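Local coordinates for protein lectin (Pleurotus ostreatus, PDB 6KBQ) that binds calcium and N-acetyl-D-galactosamine, and as a fungal lectin probably recognises glycans through such a calcium site, at residues A145-S150 / F163-S168. Numbering follows the deposited sequence.
Sequences AGIMAS and FVTDES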
loop_
_atom_site.group_PDB
_atom_site.type_symbol
_atom_site.label_atom_id
_atom_site.label_comp_id
_atom_site.label_asym_id
_atom_site.label_seq_id
_atom_site.Cartn_x
_atom_site.Cartn_y
_atom_site.Cartn_z
ATOM N N ALA A 145 -18.369 7.939 17.543
ATOM C CA ALA A 145 -17.102 7.214 17.554
ATOM C C ALA A 145 -17.218 5.973 16.681
ATOM O O ALA A 145 -18.277 5.338 16.639
ATOM C CB ALA A 145 -16.698 6.811 18.984
ATOM N N GLY A 146 -16.145 5.629 15.980
ATOM C CA GLY A 146 -16.185 4.423 15.169
ATOM C C GLY A 146 -14.918 4.221 14.364
ATOM O O GLY A 146 -14.150 5.161 14.109
ATOM N N ILE A 147 -14.707 2.962 13.969
ATOM C CA ILE A 147 -13.599 2.599 13.096
ATOM C C ILE A 147 -14.146 1.753 11.959
ATOM O O ILE A 147 -15.087 0.972 12.145
ATOM C CB ILE A 147 -12.457 1.851 13.834
ATOM C CG1 ILE A 147 -12.927 0.532 14.349
ATOM C CG2 ILE A 147 -11.880 2.690 15.004
ATOM C CD1 ILE A 147 -11.848 -0.518 14.338
ATOM N N MET A 148 -13.588 1.949 10.768
ATOM C CA MET A 148 -13.976 1.208 9.580
ATOM C C MET A 148 -12.713 0.786 8.856
ATOM O O MET A 148 -11.814 1.612 8.641
ATOM C CB MET A 148 -14.857 2.050 8.642
ATOM C CG MET A 148 -14.959 1.486 7.223
ATOM S SD MET A 148 -15.960 2.510 6.106
ATOM C CE MET A 148 -17.611 1.977 6.533
ATOM N N ALA A 149 -12.630 -0.493 8.503
ATOM C CA ALA A 149 -11.472 -0.964 7.768
ATOM C C ALA A 149 -11.910 -1.956 6.711
ATOM O O ALA A 149 -12.911 -2.667 6.854
ATOM C CB ALA A 149 -10.422 -1.610 8.682
ATOM N N SER A 150 -11.131 -2.001 5.651
ATOM C CA SER A 150 -11.264 -3.016 4.623
ATOM C C SER A 150 -9.898 -3.669 4.462
ATOM O O SER A 150 -8.882 -2.964 4.348
ATOM C CB SER A 150 -11.738 -2.358 3.327
ATOM O OG SER A 150 -11.998 -3.290 2.318
ATOM N N PHE A 163 -12.010 -8.665 3.639
ATOM C CA PHE A 163 -12.569 -8.803 4.975
ATOM C C PHE A 163 -12.754 -7.412 5.564
ATOM O O PHE A 163 -11.990 -6.491 5.245
ATOM C CB PHE A 163 -11.662 -9.649 5.856
ATOM C CG PHE A 163 -11.396 -11.006 5.286
ATOM C CD1 PHE A 163 -12.222 -12.076 5.600
ATOM C CD2 PHE A 163 -10.341 -11.211 4.404
ATOM C CE1 PHE A 163 -11.987 -13.336 5.060
ATOM C CE2 PHE A 163 -10.104 -12.457 3.866
ATOM C CZ PHE A 163 -10.932 -13.522 4.191
ATOM N N VAL A 164 -13.780 -7.254 6.412
ATOM C CA VAL A 164 -14.223 -5.933 6.844
ATOM C C VAL A 164 -14.484 -5.939 8.336
ATOM O O VAL A 164 -14.736 -6.981 8.943
ATOM C CB VAL A 164 -15.490 -5.449 6.096
ATOM C CG1 VAL A 164 -15.207 -5.334 4.615
ATOM C CG2 VAL A 164 -16.670 -6.404 6.344
ATOM N N THR A 165 -14.413 -4.746 8.927
ATOM C CA THR A 165 -14.904 -4.552 10.286
ATOM C C THR A 165 -16.413 -4.769 10.296
ATOM O O THR A 165 -17.130 -4.266 9.424
ATOM C CB THR A 165 -14.568 -3.135 10.774
ATOM O OG1 THR A 165 -14.793 -2.202 9.711
ATOM C CG2 THR A 165 -13.113 -3.033 11.194
ATOM N N ASP A 166 -16.895 -5.541 11.259
ATOM C CA ASP A 166 -18.331 -5.725 11.423
ATOM C C ASP A 166 -18.579 -6.284 12.818
ATOM O O ASP A 166 -17.689 -6.278 13.675
ATOM C CB ASP A 166 -18.917 -6.626 10.329
ATOM C CG ASP A 166 -18.301 -8.027 10.304
ATOM O OD1 ASP A 166 -17.762 -8.503 11.333
ATOM O OD2 ASP A 166 -18.368 -8.666 9.230
ATOM N N GLU A 167 -19.794 -6.798 13.028
ATOM C CA GLU A 167 -20.225 -7.286 14.331
ATOM C C GLU A 167 -19.495 -8.553 14.762
ATOM O O GLU A 167 -19.599 -8.920 15.931
ATOM C CB GLU A 167 -21.741 -7.525 14.313
ATOM C CG GLU A 167 -22.191 -8.691 13.413
ATOM C CD GLU A 167 -22.350 -8.329 11.926
ATOM O OE1 GLU A 167 -22.057 -7.176 11.499
ATOM O OE2 GLU A 167 -22.784 -9.224 11.164
ATOM N N SER A 168 -18.761 -9.217 13.865
ATOM C CA SER A 168 -17.972 -10.377 14.263
ATOM C C SER A 168 -16.660 -9.999 14.954
ATOM O O SER A 168 -15.997 -10.879 15.506
ATOM C CB SER A 168 -17.694 -11.265 13.042
ATOM O OG SER A 168 -16.747 -10.684 12.158
#
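Thr-165 grips Ala-149 through both its backbone and its side chain, at the point where the edge strand 160-164 of an antiparallel hairpin leaves its partner 146-155. Thr-165 N donates to Ala-149 O (3.3 Å). The hydroxyl takes the place of a main-chain carbonyl: OG1 accepts the Ala-149 N-H at 3.0 Å in a nearly straight bond (165°). A chi1 of 41° sets OG1 between the backbone N and the carbonyl carbon of Thr-165, facing the neighbouring strand, while CG2, anti to that carbonyl carbon, lies against Ala-149 CB at 3.9 Å. Ile-147 extends this apolar patch, its CD1 reaching 4.2 Å from Thr-165 CG2; Ile-56 touches both side chains and Phe-75 touches Ile-147. One step along the hairpin, Ser-150 and Val-164 form a non-hydrogen-bonded pair with side chains on the same face; Ser-150 OG bonds to Leu-49 O, and Val-164 CA-H approaches Ala-149 O at 3.5 Å. Thr-165 OG1 also bonds to Lys-54 O, and Ser-53 OG to Ala-149 O. The hydroxyl thus carries the hydrogen bonding just past the last bridge, where the strand has ended, satisfies a buried amide and ties the departing chain to the start of strand 54-57.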